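Local coordinates for CSP3 (PDB 5FIG), which stores copper in the cytosol with a high capacity for Cu(I), and probably protects the bacterium against copper toxicity, at residues K17-C22 against K94-C99; E75-E80 against Q90-A95; T58-P61 against E65-A68; E10-C15 against A50-A55; R40-C45 against T79-H84. All blocks are in the same frame, centred on the assembly; numbering follows the deposited sequence.

Overall arrangement
From the N terminus, helix 6-27 takes part first, through residues 10-15 in interaction 4 and residues 17-22 in interaction 1. Interaction 4 closes the loop to helix 36-57. Interaction 1 closes the longest loop, to helix 89-107, and its segments alternate with those of interaction 4. Interaction 5, from helix 36-57 to residues 79-84 at the last turn of helix 63-81 and beyond, also crosses interaction 4 but is nested inside interaction 1. Nested in turn within interaction 5, interaction 3 joins the turn after helix 36-57 to the start of helix 63-81. Interaction 2 then pairs helices 63-81 and 89-107, sharing residues with interactions 5 and 1. Together they tie all four helices into a single bundle.

Interaction 1: residues K17-C22 against K94-C99; sequences KACNHC and KACFTC
Ala95 meets Ala18 where helix 89-107 runs antiparallel to helix 6-27, the first and last helices of this four-helix bundle. The two methyl groups face each other, with Ala95 CB 3.8 Å from Ala18 CB, and their CA atoms are 6.8 Å apart. Alanine suits both places because its short side chain fills the space between the backbones without forcing the helices apart.

One residue on, Cys96 turns its sulfur into the core of the bundle. Its SG lies anti to its own carbonyl carbon (chi1 -75°), and Cys19 adopts almost the same torsion, which aims the two sulfurs at one another tip to tip. Cys96 SG stands 3.8 Å from Cys19 SG, far longer than a disulfide and close to simple van der Waals packing. Around this pair lie further cysteines: Cys15 and Cys77 touch Cys96, while Cys45, Cys77 and Cys92 touch Cys19. Such a sulfur-lined interior, in this metal-free form, is consistent with a protein that stores Cu(I).

Thr98 belongs to the outer side of the helix, where its hydroxyl folds back on the preceding turn. Thr98 OG1 donates to Lys94 O over 3.2 Å, and the backbone N of Thr98 reaches that same oxygen from the opposite face of the carbonyl plane.

Cys99 returns to the interior, its side chain touching Cys15, Cys49 and Cys74, with its sulfur against that of Cys12. Its backbone N closes the helical turn by donating to Ala95 O over 3.0 Å.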
# COMPACT_ATOMS: atom_id res chain seq x y z
N LYS B 17 9.05 -0.55 -10.90
CA LYS B 17 8.74 -0.87 -12.26
C LYS B 17 9.32 -2.24 -12.62
O LYS B 17 8.68 -3.06 -13.23
CB LYS B 17 9.31 0.22 -13.19
CG LYS B 17 9.08 -0.02 -14.65
CD LYS B 17 9.64 1.12 -15.48
CE LYS B 17 9.39 0.83 -16.95
NZ LYS B 17 10.03 1.80 -17.89
N ALA B 18 10.60 -2.42 -12.35
CA ALA B 18 11.26 -3.67 -12.76
C ALA B 18 10.70 -4.90 -12.07
O ALA B 18 10.51 -5.94 -12.69
CB ALA B 18 12.78 -3.55 -12.50
N CYS B 19 10.44 -4.77 -10.78
CA CYS B 19 9.84 -5.86 -9.98
C CYS B 19 8.46 -6.18 -10.42
O CYS B 19 8.11 -7.37 -10.59
CB CYS B 19 9.81 -5.48 -8.45
SG CYS B 19 11.46 -5.56 -7.69
N ASN B 20 7.65 -5.15 -10.68
CA ASN B 20 6.28 -5.42 -11.19
C ASN B 20 6.28 -6.07 -12.59
O ASN B 20 5.49 -6.94 -12.89
CB ASN B 20 5.44 -4.13 -11.19
CG ASN B 20 4.98 -3.73 -9.81
OD1 ASN B 20 4.77 -4.59 -8.99
ND2 ASN B 20 4.84 -2.42 -9.55
N HIS B 21 7.17 -5.59 -13.47
CA HIS B 21 7.34 -6.22 -14.75
C HIS B 21 7.79 -7.68 -14.66
O HIS B 21 7.29 -8.53 -15.40
CB HIS B 21 8.32 -5.39 -15.63
CG HIS B 21 7.68 -4.14 -16.16
ND1 HIS B 21 8.43 -3.14 -16.75
CD2 HIS B 21 6.40 -3.68 -16.14
CE1 HIS B 21 7.64 -2.15 -17.12
NE2 HIS B 21 6.40 -2.44 -16.77
N CYS B 22 8.76 -7.94 -13.81
CA CYS B 22 9.26 -9.27 -13.59
C CYS B 22 8.15 -10.19 -13.04
O CYS B 22 7.98 -11.33 -13.47
CB CYS B 22 10.47 -9.21 -12.62
SG CYS B 22 11.38 -10.74 -12.36
N LYS B 94 19.46 -6.02 -11.26
CA LYS B 94 20.19 -4.79 -11.34
C LYS B 94 19.50 -3.60 -10.68
O LYS B 94 20.10 -2.84 -9.98
CB LYS B 94 20.43 -4.45 -12.79
CG LYS B 94 21.33 -3.28 -13.06
CD LYS B 94 21.63 -3.18 -14.57
CE LYS B 94 22.77 -2.25 -14.82
NZ LYS B 94 22.43 -1.30 -15.92
N ALA B 95 18.22 -3.41 -11.00
CA ALA B 95 17.45 -2.31 -10.41
C ALA B 95 17.35 -2.48 -8.91
O ALA B 95 17.38 -1.50 -8.19
CB ALA B 95 16.07 -2.20 -11.04
N CYS B 96 17.20 -3.72 -8.45
CA CYS B 96 17.16 -3.98 -7.00
C CYS B 96 18.45 -3.59 -6.30
O CYS B 96 18.42 -2.96 -5.24
CB CYS B 96 16.85 -5.46 -6.74
SG CYS B 96 15.16 -5.94 -7.01
N PHE B 97 19.57 -3.94 -6.88
CA PHE B 97 20.83 -3.63 -6.25
C PHE B 97 21.10 -2.13 -6.24
O PHE B 97 21.63 -1.60 -5.28
CB PHE B 97 21.95 -4.44 -6.86
CG PHE B 97 21.85 -5.93 -6.59
CD1 PHE B 97 21.73 -6.43 -5.31
CD2 PHE B 97 21.98 -6.84 -7.66
CE1 PHE B 97 21.68 -7.80 -5.08
CE2 PHE B 97 21.92 -8.21 -7.43
CZ PHE B 97 21.76 -8.69 -6.16
N THR B 98 20.71 -1.45 -7.31
CA THR B 98 20.84 -0.01 -7.34
C THR B 98 20.01 0.64 -6.27
O THR B 98 20.43 1.59 -5.63
CB THR B 98 20.45 0.50 -8.76
OG1 THR B 98 21.43 0.02 -9.66
CG2 THR B 98 20.38 2.03 -8.78
N CYS B 99 18.77 0.18 -6.15
CA CYS B 99 17.88 0.71 -5.16
C CYS B 99 18.43 0.45 -3.74
O CYS B 99 18.41 1.35 -2.93
CB CYS B 99 16.50 0.13 -5.35
SG CYS B 99 15.30 0.89 -4.26

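Interaction 2: residues E75-E80 against Q90-A95; sequences EACGTE and QACAKA
Gly78 and Ala93 bring helix 63-81 and helix 89-107 almost into backbone contact, their CA atoms only 3.9 Å apart. The packing is of methyl against peptide: Ala93 CB rests 3.5 Å from Gly78 O, and at 4.1 Å it also meets Gly78 CA. With no side chain on glycine and just a methyl on alanine, neither helix holds the other off. Phe97, a turn further along helix 89-107, adds its ring tip against the backbone at Gly78 and Thr79.

Sulfur packing lies beside this close approach. Cys77 SG and Cys92 SG come to 4.4 Å, a loose contact of two separate thiols. Both chi1 angles are extended (-170° and -177°), and the sulfurs point into the middle of a four-helix bundle. Cysteine is small enough for this crowded interior, and thiolate sulfur is a favoured ligand of Cu(I), consistent with a storage role.

Hydrogen bonds act within each segment or at its end. Thr79 OG1 donates to Glu75 O over 2.9 Å from above the carbonyl plane, 38° out of it, while Thr79 N reaches that oxygen from the other face. At the start of helix 89-107, the amide of Gln90 ties the preceding turn down: its NE2 donates to both Gly82 O and His84 O.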
# COMPACT_ATOMS: atom_id res chain seq x y z
N GLU B 75 17.87 -6.08 -1.64
CA GLU B 75 19.07 -6.95 -1.70
C GLU B 75 18.61 -8.42 -1.88
O GLU B 75 19.07 -9.15 -2.77
CB GLU B 75 20.04 -6.72 -0.43
CG GLU B 75 20.90 -5.51 -0.62
CD GLU B 75 21.77 -5.19 0.58
OE1 GLU B 75 21.83 -6.01 1.51
OE2 GLU B 75 22.38 -4.09 0.61
N ALA B 76 17.63 -8.86 -1.10
CA ALA B 76 17.11 -10.25 -1.23
C ALA B 76 16.41 -10.53 -2.56
O ALA B 76 16.56 -11.63 -3.15
CB ALA B 76 16.15 -10.58 -0.10
N CYS B 77 15.60 -9.58 -3.02
CA CYS B 77 14.92 -9.74 -4.31
C CYS B 77 15.92 -9.84 -5.44
O CYS B 77 15.81 -10.68 -6.36
CB CYS B 77 13.97 -8.59 -4.53
SG CYS B 77 12.88 -8.83 -5.93
N GLY B 78 16.91 -8.97 -5.40
CA GLY B 78 18.01 -9.00 -6.41
C GLY B 78 18.75 -10.31 -6.42
O GLY B 78 19.07 -10.87 -7.46
N THR B 79 19.06 -10.82 -5.22
CA THR B 79 19.76 -12.11 -5.10
C THR B 79 18.95 -13.26 -5.72
O THR B 79 19.49 -14.08 -6.44
CB THR B 79 20.14 -12.37 -3.60
OG1 THR B 79 21.00 -11.30 -3.16
CG2 THR B 79 20.85 -13.69 -3.41
N GLU B 80 17.65 -13.30 -5.43
CA GLU B 80 16.80 -14.34 -5.97
C GLU B 80 16.53 -14.18 -7.46
O GLU B 80 16.70 -15.14 -8.23
CB GLU B 80 15.47 -14.39 -5.22
CG GLU B 80 14.54 -15.51 -5.64
CD GLU B 80 15.10 -16.90 -5.46
OE1 GLU B 80 16.05 -17.13 -4.65
OE2 GLU B 80 14.57 -17.83 -6.13
N GLN B 90 17.22 -10.59 -14.79
CA GLN B 90 18.51 -9.90 -14.66
C GLN B 90 18.37 -8.35 -14.55
O GLN B 90 19.03 -7.73 -13.75
CB GLN B 90 19.44 -10.28 -15.81
CG GLN B 90 19.87 -11.73 -15.79
CD GLN B 90 20.66 -12.10 -14.53
OE1 GLN B 90 21.71 -11.52 -14.27
NE2 GLN B 90 20.17 -13.07 -13.76
N ALA B 91 17.45 -7.76 -15.31
CA ALA B 91 17.13 -6.35 -15.19
C ALA B 91 16.57 -6.02 -13.82
O ALA B 91 16.85 -4.95 -13.26
CB ALA B 91 16.09 -5.93 -16.27
N CYS B 92 15.70 -6.88 -13.32
CA CYS B 92 15.14 -6.69 -12.01
C CYS B 92 16.22 -6.72 -10.95
O CYS B 92 16.29 -5.84 -10.14
CB CYS B 92 14.08 -7.75 -11.73
SG CYS B 92 13.29 -7.51 -10.15
N ALA B 93 17.13 -7.70 -11.05
CA ALA B 93 18.25 -7.77 -10.11
C ALA B 93 19.11 -6.51 -10.09
O ALA B 93 19.44 -5.96 -9.04
CB ALA B 93 19.11 -8.99 -10.39
N LYS B 94 19.46 -6.02 -11.26
CA LYS B 94 20.19 -4.79 -11.34
C LYS B 94 19.50 -3.60 -10.68
O LYS B 94 20.10 -2.84 -9.98
CB LYS B 94 20.43 -4.45 -12.79
CG LYS B 94 21.33 -3.28 -13.06
CD LYS B 94 21.63 -3.18 -14.57
CE LYS B 94 22.77 -2.25 -14.82
NZ LYS B 94 22.43 -1.30 -15.92
N ALA B 95 18.22 -3.41 -11.00
CA ALA B 95 17.45 -2.31 -10.41
C ALA B 95 17.35 -2.48 -8.91
O ALA B 95 17.38 -1.50 -8.19
CB ALA B 95 16.07 -2.20 -11.04

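Interaction 3: residues T58-P61 against E65-A68; sequences TDSP and EICA
Ser60 OG is held by two partners, the carboxylate of Glu44 of the fourth subunit through a hydrogen bond and, more weakly, Ala55 O of its own chain. Across the contact the same oxygen comes to 4.4 Å from Ile66 CD1, so the tip of the isoleucine lies beside a hydroxyl whose polar needs are met elsewhere. A small serine suits a place where one atom must serve both the turn and the subunit interface.

The turn itself is a Schellman motif that ends helix 36-57. Asp59, at its C-prime position, takes positive phi (53°), and this folds the chain back until Ser60 N bonds to Ala55 O and Asp59 N to Met56 O. Pro61, which has no N-H to offer, then leads away toward the next helix.

Glu65 makes the second touch. Its chain is bent at chi2 (89°), and this swings the carboxylate back until OE1 stands 3.9 Å from Pro61 O, an approach of two oxygens without a bond. Near the first turn of helix 63-81, such a negative group would probably be favoured by the helix dipole.

The segments thus belong to the hairpin between helices 36-57 and 63-81. Ile66 lodges against Leu51, Ala52 and Ala55 of the former, and Cys67 reaches Met106 of helix 89-107, while Glu44 and Leu69 of the fourth subunit pack against the outer side.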
# COMPACT_ATOMS: atom_id res chain seq x y z
N THR B 58 6.84 12.38 2.20
CA THR B 58 6.09 12.96 3.27
C THR B 58 6.96 13.32 4.47
O THR B 58 6.43 13.78 5.48
CB THR B 58 4.98 12.01 3.78
OG1 THR B 58 5.58 10.79 4.28
CG2 THR B 58 3.95 11.69 2.70
N ASP B 59 8.29 13.19 4.34
CA ASP B 59 9.22 13.49 5.43
C ASP B 59 8.85 12.74 6.73
O ASP B 59 8.77 13.29 7.82
CB ASP B 59 9.31 15.00 5.69
CG ASP B 59 9.93 15.78 4.53
OD1 ASP B 59 10.60 15.17 3.68
OD2 ASP B 59 9.75 17.01 4.47
N SER B 60 8.59 11.47 6.55
CA SER B 60 8.02 10.70 7.63
C SER B 60 9.13 10.47 8.71
O SER B 60 10.34 10.38 8.40
CB SER B 60 7.37 9.51 6.97
OG SER B 60 8.28 8.54 6.80
N PRO B 61 8.73 10.48 10.00
CA PRO B 61 9.77 10.34 11.02
C PRO B 61 10.49 8.99 11.02
O PRO B 61 11.64 8.90 11.51
CB PRO B 61 9.03 10.56 12.33
CG PRO B 61 7.61 10.30 12.03
CD PRO B 61 7.42 10.72 10.57
N GLU B 65 14.56 4.38 8.72
CA GLU B 65 14.31 2.97 9.03
C GLU B 65 13.57 2.24 7.92
O GLU B 65 13.89 1.10 7.60
CB GLU B 65 13.62 2.91 10.42
CG GLU B 65 14.55 3.46 11.53
CD GLU B 65 14.44 4.98 11.81
OE1 GLU B 65 13.87 5.78 11.02
OE2 GLU B 65 14.96 5.39 12.90
N ILE B 66 12.58 2.90 7.32
CA ILE B 66 11.88 2.38 6.16
C ILE B 66 12.85 2.16 4.96
O ILE B 66 12.87 1.09 4.32
CB ILE B 66 10.66 3.23 5.77
CG1 ILE B 66 9.61 3.10 6.87
CG2 ILE B 66 10.11 2.80 4.37
CD1 ILE B 66 8.49 4.12 6.78
N CYS B 67 13.69 3.16 4.70
CA CYS B 67 14.73 3.00 3.66
C CYS B 67 15.69 1.83 3.96
O CYS B 67 16.05 1.06 3.05
CB CYS B 67 15.52 4.28 3.46
SG CYS B 67 14.62 5.49 2.54
N ALA B 68 16.09 1.66 5.22
CA ALA B 68 16.95 0.53 5.58
C ALA B 68 16.22 -0.82 5.29
O ALA B 68 16.83 -1.76 4.77
CB ALA B 68 17.39 0.61 7.02

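Interaction 4: residues E10-C15 against A50-A55; sequences EACIDC and ALAVKA
Val53 has chi1 of 171°, which sets CG1 opposite its backbone N and turns CG2 toward helix 6-27. Cys12, with chi1 of -71°, offers its CB to that methyl while its sulfur continues past toward the interior. Cys12 CB and Val53 CG2 lie 3.5 Å apart, the tightest touch of the contact. Val53 is well placed here: branched at CB, it fills the gap between helices without a long chain.

The same methyl serves a second neighbour. Ile13 CG1 comes to 4.1 Å from Val53 CG2, and the two side chains cross at about a right angle. The isoleucine spans two tasks, because it also packs on Ile13 of the second subunit, linking the bundle to the tetramer.

Cys12 SG is held more loosely, 4.2 Å from Ala52 CB. The short methyl of Ala52 suits a place that faces the bulky sulfur of Cys12. The Cys12 side chain also touches Met56 on helix 36-57 and Cys103 of helix 89-107. Lys54 forms a salt bridge to Asp47 of the second subunit.

The axes of segments 10-15 and 50-55, 9.1 Å apart at closest and nearly antiparallel (156°), are placed as in adjacent members of a four-helix bundle, with aliphatic groups closing the seam and Cys12 facing the sulfur-rich core that probably takes up Cu(I).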
# COMPACT_ATOMS: atom_id res chain seq x y z
N GLU B 10 13.88 8.11 -7.22
CA GLU B 10 13.96 7.59 -8.57
C GLU B 10 14.36 6.15 -8.66
O GLU B 10 13.85 5.43 -9.48
CB GLU B 10 14.95 8.41 -9.38
CG GLU B 10 14.92 8.23 -10.89
CD GLU B 10 13.62 8.64 -11.53
OE1 GLU B 10 12.71 9.15 -10.81
OE2 GLU B 10 13.49 8.53 -12.76
N ALA B 11 15.37 5.79 -7.88
CA ALA B 11 15.78 4.37 -7.84
C ALA B 11 14.70 3.44 -7.33
O ALA B 11 14.53 2.34 -7.86
CB ALA B 11 17.03 4.21 -7.02
N CYS B 12 13.95 3.88 -6.32
CA CYS B 12 12.82 3.10 -5.82
C CYS B 12 11.72 2.96 -6.88
O CYS B 12 11.14 1.86 -7.08
CB CYS B 12 12.21 3.73 -4.56
SG CYS B 12 13.24 3.58 -3.10
N ILE B 13 11.43 4.05 -7.56
CA ILE B 13 10.39 4.02 -8.64
C ILE B 13 10.84 3.03 -9.74
O ILE B 13 10.07 2.26 -10.27
CB ILE B 13 10.13 5.44 -9.18
CG1 ILE B 13 9.41 6.27 -8.10
CG2 ILE B 13 9.36 5.40 -10.49
CD1 ILE B 13 9.42 7.74 -8.36
N ASP B 14 12.14 3.12 -10.14
CA ASP B 14 12.66 2.21 -11.15
C ASP B 14 12.63 0.75 -10.72
O ASP B 14 12.45 -0.16 -11.53
CB ASP B 14 14.12 2.63 -11.54
CG ASP B 14 14.19 3.93 -12.31
OD1 ASP B 14 13.18 4.43 -12.79
OD2 ASP B 14 15.26 4.53 -12.47
N CYS B 15 12.89 0.52 -9.43
CA CYS B 15 12.89 -0.82 -8.91
C CYS B 15 11.45 -1.39 -8.91
O CYS B 15 11.23 -2.54 -9.23
CB CYS B 15 13.53 -0.83 -7.54
SG CYS B 15 13.72 -2.47 -6.85
N ALA B 50 7.36 1.28 -2.91
CA ALA B 50 6.30 2.27 -2.90
C ALA B 50 6.22 2.95 -1.50
O ALA B 50 6.02 4.17 -1.37
CB ALA B 50 4.99 1.62 -3.24
N LEU B 51 6.32 2.14 -0.43
CA LEU B 51 6.29 2.72 0.91
C LEU B 51 7.45 3.69 1.19
O LEU B 51 7.30 4.72 1.87
CB LEU B 51 6.29 1.60 1.98
CG LEU B 51 6.18 2.05 3.44
CD1 LEU B 51 4.80 2.56 3.72
CD2 LEU B 51 6.51 0.90 4.40
N ALA B 52 8.65 3.30 0.74
CA ALA B 52 9.83 4.15 0.92
C ALA B 52 9.69 5.47 0.19
O ALA B 52 9.97 6.54 0.75
CB ALA B 52 11.09 3.41 0.47
N VAL B 53 9.11 5.42 -1.02
CA VAL B 53 8.80 6.66 -1.78
C VAL B 53 7.87 7.56 -0.97
O VAL B 53 8.13 8.75 -0.79
CB VAL B 53 8.26 6.37 -3.15
CG1 VAL B 53 7.74 7.64 -3.81
CG2 VAL B 53 9.36 5.71 -4.01
N LYS B 54 6.79 6.97 -0.47
CA LYS B 54 5.86 7.75 0.34
C LYS B 54 6.55 8.34 1.57
O LYS B 54 6.30 9.50 1.91
CB LYS B 54 4.68 6.87 0.72
CG LYS B 54 3.61 7.61 1.45
CD LYS B 54 2.56 6.71 2.05
CE LYS B 54 2.23 5.45 1.26
NZ LYS B 54 0.99 4.82 1.79
N ALA B 55 7.36 7.54 2.27
CA ALA B 55 8.04 7.99 3.46
C ALA B 55 8.97 9.16 3.19
O ALA B 55 8.97 10.17 3.90
CB ALA B 55 8.84 6.87 4.10

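Interaction 5: residues R40-C45 against T79-H84; sequences RLDREC and TECGKH
Asp42 meets Cys81 with its carboxylate, and its side chain can be followed inward from the backbone. CB rests against the carbonyl oxygen of Cys19 on helix 6-27. CG, anti to the carbonyl carbon (chi1 -78°), comes next and lies 4.1 Å from Cys81 SG. At the tip OD1 is closer, 3.3 Å from Cys81 SG, and also touches the sulfurs of Cys77 and Cys92, while OD2 lies against Cys22 SG. A short acid is thus buried among four sulfurs, a setting that could raise its pKa. Since Cys81 SG is bonded to Cys38 SG, its contact with OD1 is plain packing.

One residue earlier, Leu41 crosses the start of Glu80 at about a right angle: Leu41 CD1 lies 3.6 Å from Glu80 CB and touches its CG. Only the aliphatic stem of the glutamate is used, for its carboxylate leads off to a long ion pair with Lys83 NZ.

After Cys81 the chain bends in a type I turn to His84, whose ND1 reaches Glu80 O in a weak bond. The contact lies near the end of the four-helix bundle where the disulfide Cys38-Cys81 fastens helix 36-57 to helix 63-81.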
# COMPACT_ATOMS: atom_id res chain seq x y z
N ARG B 40 7.32 -14.11 -5.39
CA ARG B 40 7.05 -13.64 -4.02
C ARG B 40 7.83 -12.41 -3.64
O ARG B 40 7.30 -11.44 -3.11
CB ARG B 40 7.36 -14.73 -3.00
CG ARG B 40 6.32 -15.81 -3.01
CD ARG B 40 6.78 -16.93 -2.07
NE ARG B 40 6.60 -16.51 -0.69
CZ ARG B 40 6.88 -17.26 0.37
NH1 ARG B 40 7.45 -18.46 0.22
NH2 ARG B 40 6.65 -16.78 1.58
N LEU B 41 9.14 -12.47 -3.86
CA LEU B 41 9.99 -11.30 -3.57
C LEU B 41 9.70 -10.08 -4.43
O LEU B 41 9.81 -8.93 -3.97
CB LEU B 41 11.48 -11.66 -3.63
CG LEU B 41 11.95 -12.47 -2.41
CD1 LEU B 41 13.28 -13.12 -2.65
CD2 LEU B 41 12.07 -11.57 -1.19
N ASP B 42 9.34 -10.30 -5.69
CA ASP B 42 8.97 -9.17 -6.58
C ASP B 42 7.79 -8.40 -5.99
O ASP B 42 7.75 -7.16 -6.04
CB ASP B 42 8.53 -9.65 -7.96
CG ASP B 42 9.68 -10.04 -8.86
OD1 ASP B 42 10.82 -9.54 -8.66
OD2 ASP B 42 9.43 -10.85 -9.79
N ARG B 43 6.81 -9.14 -5.48
CA ARG B 43 5.66 -8.50 -4.84
C ARG B 43 6.07 -7.70 -3.60
O ARG B 43 5.73 -6.52 -3.45
CB ARG B 43 4.59 -9.53 -4.49
CG ARG B 43 3.43 -8.95 -3.71
CD ARG B 43 2.48 -10.00 -3.22
NE ARG B 43 1.32 -9.43 -2.57
CZ ARG B 43 0.39 -10.12 -1.93
NH1 ARG B 43 0.42 -11.45 -1.88
NH2 ARG B 43 -0.61 -9.47 -1.38
N GLU B 44 6.88 -8.33 -2.74
CA GLU B 44 7.31 -7.69 -1.51
C GLU B 44 8.15 -6.45 -1.78
O GLU B 44 8.02 -5.39 -1.10
CB GLU B 44 8.09 -8.74 -0.64
CG GLU B 44 7.15 -9.76 -0.07
CD GLU B 44 7.83 -10.51 1.06
OE1 GLU B 44 8.67 -9.92 1.75
OE2 GLU B 44 7.56 -11.72 1.21
N CYS B 45 9.04 -6.56 -2.78
CA CYS B 45 10.00 -5.49 -3.06
C CYS B 45 9.30 -4.29 -3.72
O CYS B 45 9.47 -3.16 -3.27
CB CYS B 45 11.08 -6.04 -3.95
SG CYS B 45 12.40 -4.84 -4.23
N THR B 79 19.06 -10.82 -5.22
CA THR B 79 19.76 -12.11 -5.10
C THR B 79 18.95 -13.26 -5.72
O THR B 79 19.49 -14.08 -6.44
CB THR B 79 20.14 -12.37 -3.60
OG1 THR B 79 21.00 -11.30 -3.16
CG2 THR B 79 20.85 -13.69 -3.41
N GLU B 80 17.65 -13.30 -5.43
CA GLU B 80 16.80 -14.34 -5.97
C GLU B 80 16.53 -14.18 -7.46
O GLU B 80 16.70 -15.14 -8.23
CB GLU B 80 15.47 -14.39 -5.22
CG GLU B 80 14.54 -15.51 -5.64
CD GLU B 80 15.10 -16.90 -5.46
OE1 GLU B 80 16.05 -17.13 -4.65
OE2 GLU B 80 14.57 -17.83 -6.13
N CYS B 81 16.16 -12.99 -7.90
CA CYS B 81 15.93 -12.78 -9.36
C CYS B 81 17.21 -13.01 -10.15
O CYS B 81 17.19 -13.47 -11.29
CB CYS B 81 15.27 -11.46 -9.71
SG CYS B 81 13.57 -11.35 -9.05
N GLY B 82 18.35 -12.68 -9.54
CA GLY B 82 19.64 -12.81 -10.20
C GLY B 82 20.02 -14.24 -10.54
O GLY B 82 21.00 -14.45 -11.26
N LYS B 83 19.28 -15.22 -10.00
CA LYS B 83 19.50 -16.66 -10.31
C LYS B 83 18.80 -17.15 -11.56
O LYS B 83 18.94 -18.32 -11.92
CB LYS B 83 19.04 -17.53 -9.12
CG LYS B 83 19.89 -17.34 -7.87
CD LYS B 83 19.23 -17.99 -6.67
CE LYS B 83 20.05 -17.71 -5.42
NZ LYS B 83 19.39 -18.35 -4.24
N HIS B 84 18.13 -16.24 -12.28
CA HIS B 84 17.36 -16.59 -13.47
C HIS B 84 17.72 -15.69 -14.63
O HIS B 84 17.95 -14.52 -14.44
CB HIS B 84 15.88 -16.51 -13.14
CG HIS B 84 15.48 -17.40 -12.01
ND1 HIS B 84 15.52 -17.00 -10.69
CD2 HIS B 84 15.10 -18.69 -12.00
CE1 HIS B 84 15.14 -18.00 -9.92
NE2 HIS B 84 14.91 -19.05 -10.69